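Local coordinates for protein flavodoxin (Bacillus cereus, PDB 6FSG) that binds flavin mononucleotide and probably serves as a low-potential electron donor to a number of redox enzymes, at residues A[50-55]-A[81-86]; A[62-67]-A[99-104]. All blocks are in the same frame, centred on the assembly; numbering follows the deposited sequence. Where two conformers were deposited one is given.

Interaction 1 (A[50-55]-A[81-86]); sequences DGIILG and TGKKAA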
ATOM      1  N   ASP A  50       7.494  10.090   6.404  1.00  5.90           N
ATOM      2  CA  ASP A  50       8.422   9.193   7.078  1.00  5.66           C
ATOM      3  C   ASP A  50       8.140   7.733   6.762  1.00  6.09           C
ATOM      4  O   ASP A  50       9.044   6.894   6.821  1.00  7.23           O
ATOM      5  CB  ASP A  50       8.281   9.387   8.593  1.00  6.82           C
ATOM      6  CG  ASP A  50       8.579  10.818   9.040  1.00  6.97           C
ATOM      7  OD1 ASP A  50       9.467  11.453   8.440  1.00  7.33           O
ATOM      8  OD2 ASP A  50       7.942  11.312  10.002  1.00  9.04           O
ATOM      9  N   GLY A  51       6.891   7.417   6.478  1.00  5.29           N
ATOM     10  CA  GLY A  51       6.497   6.063   6.158  1.00  5.49           C
ATOM     11  C   GLY A  51       5.449   6.108   5.072  1.00  4.80           C
ATOM     12  O   GLY A  51       4.655   7.048   4.984  1.00  5.68           O
ATOM     13  N   ILE A  52       5.461   5.072   4.237  1.00  4.15           N
ATOM     14  CA  ILE A  52       4.655   5.001   3.027  1.00  3.94           C
ATOM     15  C   ILE A  52       3.974   3.644   2.976  1.00  3.92           C
ATOM     16  O   ILE A  52       4.644   2.612   3.061  1.00  4.50           O
ATOM     17  CB  ILE A  52       5.540   5.154   1.774  1.00  4.72           C
ATOM     18  CG1 ILE A  52       6.234   6.521   1.747  1.00  6.22           C
ATOM     19  CG2 ILE A  52       4.711   4.904   0.540  1.00  5.50           C
ATOM     20  CD1 ILE A  52       7.424   6.561   0.804  1.00  8.22           C
ATOM     21  N   ILE A  53       2.661   3.633   2.783  1.00  3.62           N
ATOM     22  CA  ILE A  53       1.930   2.385   2.589  1.00  3.52           C
ATOM     23  C   ILE A  53       1.149   2.491   1.286  1.00  3.05           C
ATOM     24  O   ILE A  53       0.392   3.445   1.091  1.00  4.30           O
ATOM     25  CB  ILE A  53       0.984   2.080   3.769  1.00  3.66           C
ATOM     26  CG1 ILE A  53       1.733   2.064   5.104  1.00  5.91           C
ATOM     27  CG2 ILE A  53       0.279   0.753   3.541  1.00  4.17           C
ATOM     28  CD1 ILE A  53       0.829   1.904   6.326  1.00  6.51           C
ATOM     29  N   LEU A  54       1.334   1.521   0.397  1.00  3.16           N
ATOM     30  CA  LEU A  54       0.589   1.475  -0.855  1.00  2.80           C
ATOM     31  C   LEU A  54      -0.365   0.289  -0.849  1.00  3.19           C
ATOM     32  O   LEU A  54      -0.028  -0.785  -0.349  1.00  4.18           O
ATOM     33  CB  LEU A  54       1.525   1.376  -2.068  1.00  3.90           C
ATOM     34  CG  LEU A  54       2.625   2.441  -2.142  1.00  4.15           C
ATOM     35  CD1 LEU A  54       3.501   2.236  -3.383  1.00  6.79           C
ATOM     36  CD2 LEU A  54       2.062   3.862  -2.123  1.00  5.15           C
ATOM     37  N   GLY A  55      -1.560   0.493  -1.397  1.00  3.10           N
ATOM     38  CA  GLY A  55      -2.533  -0.573  -1.510  1.00  3.16           C
ATOM     39  C   GLY A  55      -3.055  -0.674  -2.929  1.00  2.79           C
ATOM     40  O   GLY A  55      -3.420   0.346  -3.526  1.00  4.17           O
ATOM     41  N   THR A  81      15.149   6.910   0.043  0.73  6.49           N
ATOM     42  CA  THR A  81      16.118   6.336   0.971  0.73  6.75           C
ATOM     43  C   THR A  81      15.797   6.786   2.392  0.73  6.77           C
ATOM     44  O   THR A  81      15.529   7.964   2.644  0.73  7.11           O
ATOM     45  CB  THR A  81      17.566   6.713   0.625  0.73  7.17           C
ATOM     46  OG1 THR A  81      17.727   8.139   0.579  0.73  6.57           O
ATOM     47  CG2 THR A  81      17.990   6.064  -0.694  0.73  8.11           C
ATOM     48  N   GLY A  82      15.821   5.838   3.315  1.00  8.99           N
ATOM     49  CA  GLY A  82      15.500   6.079   4.699  1.00 10.46           C
ATOM     50  C   GLY A  82      14.054   5.834   5.093  1.00  8.66           C
ATOM     51  O   GLY A  82      13.782   5.606   6.275  1.00 12.92           O
ATOM     52  N   LYS A  83      13.121   5.883   4.143  0.68  6.57           N
ATOM     53  CA  LYS A  83      11.710   5.757   4.477  0.68  6.13           C
ATOM     54  C   LYS A  83      11.374   4.302   4.793  0.68  5.15           C
ATOM     55  O   LYS A  83      12.041   3.375   4.318  0.68  7.03           O
ATOM     56  CB  LYS A  83      10.830   6.229   3.316  0.68  8.50           C
ATOM     57  CG  LYS A  83      11.250   7.536   2.662  0.68 10.35           C
ATOM     58  CD  LYS A  83      11.107   8.710   3.590  0.68 10.82           C
ATOM     59  CE  LYS A  83      11.063  10.004   2.790  0.68 10.37           C
ATOM     60  NZ  LYS A  83      11.105  11.171   3.696  0.68 10.30           N
ATOM     61  N   LYS A  84      10.339   4.107   5.618  0.68  4.97           N
ATOM     62  CA  LYS A  84       9.786   2.786   5.908  0.68  4.67           C
ATOM     63  C   LYS A  84       8.546   2.586   5.042  0.68  3.94           C
ATOM     64  O   LYS A  84       7.713   3.493   4.941  0.68  4.16           O
ATOM     65  CB  LYS A  84       9.377   2.656   7.377  0.68  8.07           C
ATOM     66  CG  LYS A  84      10.344   3.255   8.380  0.68 11.75           C
ATOM     67  CD  LYS A  84      11.722   2.652   8.300  0.68 11.98           C
ATOM     68  CE  LYS A  84      12.654   3.271   9.357  0.68 10.84           C
ATOM     69  NZ  LYS A  84      13.158   4.626   8.960  0.68 11.04           N
ATOM     70  N   ALA A  85       8.417   1.411   4.422  1.00  3.74           N
ATOM     71  CA  ALA A  85       7.323   1.181   3.483  1.00  3.73           C
ATOM     72  C   ALA A  85       6.739  -0.224   3.591  1.00  3.34           C
ATOM     73  O   ALA A  85       7.385  -1.167   4.047  1.00  4.33           O
ATOM     74  CB  ALA A  85       7.769   1.473   2.038  1.00  5.11           C
ATOM     75  N   ALA A  86       5.502  -0.357   3.113  1.00  3.34           N
ATOM     76  CA  ALA A  86       4.817  -1.642   3.068  1.00  2.65           C
ATOM     77  C   ALA A  86       3.683  -1.552   2.052  1.00  3.39           C
ATOM     78  O   ALA A  86       3.244  -0.457   1.691  1.00  3.62           O
ATOM     79  CB  ALA A  86       4.266  -2.010   4.449  1.00  3.92           C
TER
HETATM   80  O   HOH W   1      11.063   6.224   8.894  1.00 20.38           O
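Ile52 sits beside Ala85 in a parallel pair of neighbouring strands, 51-55 and the start of 84-91, whose short segments come within 4.6 Å axis to axis. The backbone ladder is laid down by Ile52 N-H on Lys84 O, Ala86 N-H on Ile52 O and Leu54 N-H on Ala86 O; Lys84 N adds a weak bond to Asp50 O before the first bridged pair, Gly51 with Lys84.

From Ile52 CB outward, the branched carbon lies 4.3 Å from Ala85 CB and 4.2 Å from Lys84 O. With chi1 at -62°, CG1 stands beside the backbone N and leads back toward the start of the strand, while CG2 is anti to that N. The extended second torsion carries CD1 to within 4.2 Å of Lys83 CB, just before the partner strand. The Ile52 side chain also packs on Val4 of strand 2-7 and on Leu46 and Leu80. In the given conformer of Lys84, a doubly bent chain returns NZ to Gly82 O (2.9 Å), and a water joins this amine to Asp50 O. Lys83 NZ bonds Glu47 O, and Asp50 OD2 bonds Lys2 N.

Strand 2-7 flanks 51-55 on its other edge. Ala85 and Leu54 pack on Leu109 of helix 100-111; on the opposite face Ile53 and Ala86 meet Phe138 and Phe142 of helix 129-144.

Interaction 2 (A[62-67]-A[99-104]); sequences GDLPDD and GVAVDI. With FMN (flavin mononucleotide), chain B.
Apolar packing holds the loop 62-67, which follows strand 51-55, against the first turn of helix 100-111, Gly62 and Leu64 of the loop packing on Val100, Ala101 and Ile104; the Gly62 end lies beside the flavin. Val100 CG2 lies alongside the carbonyl oxygen of Gly62 at 3.5 Å, and Ile104 CD1 comes in more nearly ahead of it at 3.7 Å. Val100 CG2 also lies 3.5 Å from Gly62 CA, a close fit against a residue without a side chain. Deeper in, one branch of Leu64 does the touching: CD2 is 3.9 Å from Ala101 CB and equally near Ile104 CG2, where the two branched chains cross at a slant. Ile104 CG1 stands beside its backbone N (chi1 -68°) and the extended chi2 carries CD1 to Gly62 O, while CG2 is turned to Leu64.

In the doubly wound flavodoxin fold such loops, at the C-terminal ends of the parallel strands, cradle the isoalloxazine. Here each segment offers a backbone N-H to the pyrimidine end: Gly99 N gives FMN O2 a nearly straight bond of 2.9 Å (167°), whereas Gly62 N reaches FMN O4 only weakly, at 3.4 Å. Ala101 N bonds Thr58 OG1, another FMN-binding residue. Tyr72 of helix 69-74 packs on both Leu64 and Ile104.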
ATOM      1  N   GLY A  62      -1.974  -9.596 -14.805  1.00 10.18           N
ATOM      2  CA  GLY A  62      -1.045  -9.365 -13.714  1.00  8.75           C
ATOM      3  C   GLY A  62      -0.445  -7.975 -13.758  1.00  8.78           C
ATOM      4  O   GLY A  62       0.778  -7.814 -13.682  1.00 10.04           O
ATOM      5  N   ASP A  63      -1.296  -6.963 -13.896  1.00  7.70           N
ATOM      6  CA  ASP A  63      -0.861  -5.580 -14.002  1.00  8.98           C
ATOM      7  C   ASP A  63      -1.325  -4.759 -12.799  1.00  6.57           C
ATOM      8  O   ASP A  63      -2.202  -5.154 -12.023  1.00  6.05           O
ATOM      9  CB  ASP A  63      -1.427  -4.932 -15.278  1.00 14.32           C
ATOM     10  CG  ASP A  63      -0.897  -5.550 -16.566  1.00 20.26           C
ATOM     11  OD1 ASP A  63       0.216  -6.115 -16.575  1.00 22.49           O
ATOM     12  OD2 ASP A  63      -1.610  -5.442 -17.590  1.00 23.33           O
ATOM     13  N   LEU A  64      -0.743  -3.573 -12.684  1.00  6.19           N
ATOM     14  CA  LEU A  64      -1.250  -2.562 -11.786  1.00  5.60           C
ATOM     15  C   LEU A  64      -2.617  -2.065 -12.253  1.00  4.59           C
ATOM     16  O   LEU A  64      -2.941  -2.129 -13.440  1.00  5.42           O
ATOM     17  CB  LEU A  64      -0.297  -1.369 -11.783  1.00  5.29           C
ATOM     18  CG  LEU A  64       1.113  -1.612 -11.228  1.00  5.22           C
ATOM     19  CD1 LEU A  64       1.973  -0.356 -11.364  1.00  7.83           C
ATOM     20  CD2 LEU A  64       1.055  -2.075  -9.784  1.00  6.42           C
ATOM     21  N   PRO A  65      -3.428  -1.536 -11.341  1.00  4.89           N
ATOM     22  CA  PRO A  65      -4.603  -0.774 -11.778  1.00  5.24           C
ATOM     23  C   PRO A  65      -4.197   0.281 -12.799  1.00  5.25           C
ATOM     24  O   PRO A  65      -3.161   0.932 -12.659  1.00  5.36           O
ATOM     25  CB  PRO A  65      -5.102  -0.120 -10.482  1.00  5.61           C
ATOM     26  CG  PRO A  65      -4.578  -0.996  -9.383  1.00  6.29           C
ATOM     27  CD  PRO A  65      -3.234  -1.467  -9.878  1.00  5.68           C
ATOM     28  N   ASP A  66      -5.049   0.485 -13.808  1.00  7.16           N
ATOM     29  CA  ASP A  66      -4.808   1.539 -14.789  1.00  7.84           C
ATOM     30  C   ASP A  66      -4.488   2.871 -14.118  1.00  6.88           C
ATOM     31  O   ASP A  66      -3.606   3.606 -14.575  1.00  7.07           O
ATOM     32  CB  ASP A  66      -6.030   1.710 -15.700  1.00  9.69           C
ATOM     33  CG  ASP A  66      -6.193   0.581 -16.704  1.00 12.29           C
ATOM     34  OD1 ASP A  66      -5.258  -0.223 -16.894  1.00 14.05           O
ATOM     35  OD2 ASP A  66      -7.277   0.504 -17.310  1.00 14.25           O
ATOM     36  N   ASP A  67      -5.196   3.203 -13.035  1.00  6.92           N
ATOM     37  CA  ASP A  67      -5.034   4.515 -12.421  1.00  7.05           C
ATOM     38  C   ASP A  67      -3.703   4.679 -11.695  1.00  6.86           C
ATOM     39  O   ASP A  67      -3.350   5.817 -11.367  1.00  7.31           O
ATOM     40  CB  ASP A  67      -6.184   4.817 -11.458  1.00  9.87           C
ATOM     41  CG  ASP A  67      -7.525   4.926 -12.158  1.00 12.19           C
ATOM     42  OD1 ASP A  67      -7.560   5.335 -13.339  1.00 12.82           O
ATOM     43  OD2 ASP A  67      -8.549   4.603 -11.518  1.00 14.11           O
ATOM     44  N   GLY A  99      -2.349 -11.370  -7.017  1.00  4.06           N
ATOM     45  CA  GLY A  99      -1.873 -10.262  -6.207  1.00  3.77           C
ATOM     46  C   GLY A  99      -0.560  -9.656  -6.645  1.00  3.45           C
ATOM     47  O   GLY A  99       0.100  -8.986  -5.838  1.00  3.96           O
ATOM     48  N   VAL A 100      -0.171  -9.837  -7.913  1.00  3.20           N
ATOM     49  CA  VAL A 100       1.168  -9.417  -8.305  1.00  4.13           C
ATOM     50  C   VAL A 100       1.314  -7.892  -8.318  1.00  3.38           C
ATOM     51  O   VAL A 100       2.438  -7.397  -8.291  1.00  4.10           O
ATOM     52  CB  VAL A 100       1.680 -10.067  -9.608  1.00  5.01           C
ATOM     53  CG1 VAL A 100       1.846 -11.592  -9.440  1.00  5.18           C
ATOM     54  CG2 VAL A 100       0.804  -9.728 -10.802  1.00  8.23           C
ATOM     55  N   ALA A 101       0.224  -7.119  -8.334  1.00  3.60           N
ATOM     56  CA  ALA A 101       0.371  -5.676  -8.144  1.00  3.11           C
ATOM     57  C   ALA A 101       1.091  -5.354  -6.837  1.00  3.40           C
ATOM     58  O   ALA A 101       1.844  -4.375  -6.760  1.00  3.63           O
ATOM     59  CB  ALA A 101      -0.998  -5.000  -8.150  1.00  4.05           C
ATOM     60  N   VAL A 102       0.838  -6.141  -5.787  1.00  3.47           N
ATOM     61  CA  VAL A 102       1.538  -5.958  -4.516  1.00  3.34           C
ATOM     62  C   VAL A 102       3.034  -6.157  -4.708  1.00  3.87           C
ATOM     63  O   VAL A 102       3.848  -5.338  -4.264  1.00  3.18           O
ATOM     64  CB  VAL A 102       0.953  -6.905  -3.446  1.00  3.74           C
ATOM     65  CG1 VAL A 102       1.801  -6.903  -2.189  1.00  5.06           C
ATOM     66  CG2 VAL A 102      -0.505  -6.522  -3.140  1.00  3.88           C
ATOM     67  N   ASP A 103       3.416  -7.241  -5.387  1.00  3.44           N
ATOM     68  CA  ASP A 103       4.824  -7.546  -5.619  1.00  3.72           C
ATOM     69  C   ASP A 103       5.494  -6.497  -6.504  1.00  3.05           C
ATOM     70  O   ASP A 103       6.658  -6.139  -6.275  1.00  4.41           O
ATOM     71  CB  ASP A 103       4.907  -8.938  -6.240  1.00  4.04           C
ATOM     72  CG  ASP A 103       4.307 -10.003  -5.347  1.00  4.56           C
ATOM     73  OD1 ASP A 103       4.842 -10.206  -4.236  1.00  6.46           O
ATOM     74  OD2 ASP A 103       3.287 -10.595  -5.749  1.00  5.81           O
ATOM     75  N   ILE A 104       4.771  -5.978  -7.506  1.00  3.68           N
ATOM     76  CA  ILE A 104       5.308  -4.945  -8.397  1.00  4.17           C
ATOM     77  C   ILE A 104       5.587  -3.659  -7.622  1.00  3.70           C
ATOM     78  O   ILE A 104       6.636  -3.019  -7.794  1.00  3.59           O
ATOM     79  CB  ILE A 104       4.331  -4.693  -9.567  1.00  4.82           C
ATOM     80  CG1 ILE A 104       4.279  -5.914 -10.497  1.00  6.54           C
ATOM     81  CG2 ILE A 104       4.714  -3.424 -10.341  1.00  6.91           C
ATOM     82  CD1 ILE A 104       3.071  -5.945 -11.443  1.00  6.83           C
TER
HETATM   83  N1  FMN B1001      -6.634 -10.472  -9.343  1.00 11.30           N
HETATM   84  C2  FMN B1001      -5.413 -11.064  -9.234  1.00 10.48           C
HETATM   85  O2  FMN B1001      -5.073 -11.401  -8.103  1.00  8.41           O
HETATM   86  N3  FMN B1001      -4.605 -11.208 -10.354  1.00 11.23           N
HETATM   87  C4  FMN B1001      -4.975 -10.719 -11.595  1.00 12.38           C
HETATM   88  O4  FMN B1001      -4.189 -10.871 -12.557  1.00 13.27           O
HETATM   89  C4A FMN B1001      -6.242 -10.093 -11.685  1.00 11.37           C
HETATM   90  N5  FMN B1001      -6.737  -9.564 -12.868  1.00 14.01           N
HETATM   91  C5A FMN B1001      -7.984  -8.951 -12.912  1.00 13.27           C
HETATM   92  C6  FMN B1001      -8.505  -8.462 -14.118  1.00 14.31           C
HETATM   93  C7  FMN B1001      -9.780  -7.893 -14.181  1.00 15.18           C
HETATM   94  C7M FMN B1001     -10.314  -7.358 -15.492  1.00 16.52           C
HETATM   95  C8  FMN B1001     -10.550  -7.869 -13.010  1.00 15.24           C
HETATM   96  C8M FMN B1001     -11.938  -7.298 -12.993  1.00 15.03           C
HETATM   97  C9  FMN B1001     -10.052  -8.393 -11.822  1.00 13.32           C
HETATM   98  C9A FMN B1001      -8.778  -8.931 -11.765  1.00 12.00           C
HETATM   99  N10 FMN B1001      -8.296  -9.404 -10.562  1.00 10.70           N
HETATM  100  C10 FMN B1001      -7.052  -9.996 -10.546  1.00 10.82           C
HETATM  101  C1' FMN B1001      -9.147  -9.427  -9.310  1.00 10.45           C
HETATM  102  C2' FMN B1001      -9.227  -8.153  -8.480  1.00 10.00           C
HETATM  103  O2' FMN B1001      -7.942  -7.714  -8.123  1.00 10.24           O
HETATM  104  C3' FMN B1001     -10.048  -8.497  -7.228  1.00  9.81           C
HETATM  105  O3' FMN B1001     -11.401  -8.568  -7.600  1.00 10.10           O
HETATM  106  C4' FMN B1001      -9.940  -7.499  -6.068  1.00  8.44           C
HETATM  107  O4' FMN B1001     -10.741  -7.912  -4.962  1.00  6.78           O
HETATM  108  C5' FMN B1001     -10.376  -6.098  -6.466  1.00  8.23           C
HETATM  109  O5' FMN B1001     -10.045  -5.256  -5.377  1.00  6.43           O
HETATM  110  P   FMN B1001     -10.940  -3.968  -5.204  1.00  5.76           P
HETATM  111  O1P FMN B1001     -10.230  -3.078  -4.222  1.00  5.06           O
HETATM  112  O2P FMN B1001     -12.255  -4.394  -4.636  1.00  5.88           O
HETATM  113  O3P FMN B1001     -11.099  -3.336  -6.562  1.00  8.38           O

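From the N terminus, the chain forms strand 2-7, helix 13-26 and strand 31-36 before entering 50-55, passes through the loop 62-67 and helix 69-74, and returns to the sheet at 81-86. There interaction 1 closes the beta-alpha-beta crossover between adjacent strands. Strand 84-91 then runs on to the flavin end and leads into 99-104, where interaction 2 closes a second loop back onto 62-67. Because the segments alternate, the two closures cross rather than nest. Their centres are about 17 Å apart and they do not touch: interaction 1 ties strands inside the sheet, interaction 2 joins the loop 62-67 to the start of helix 100-111 at the FMN end of the sheet.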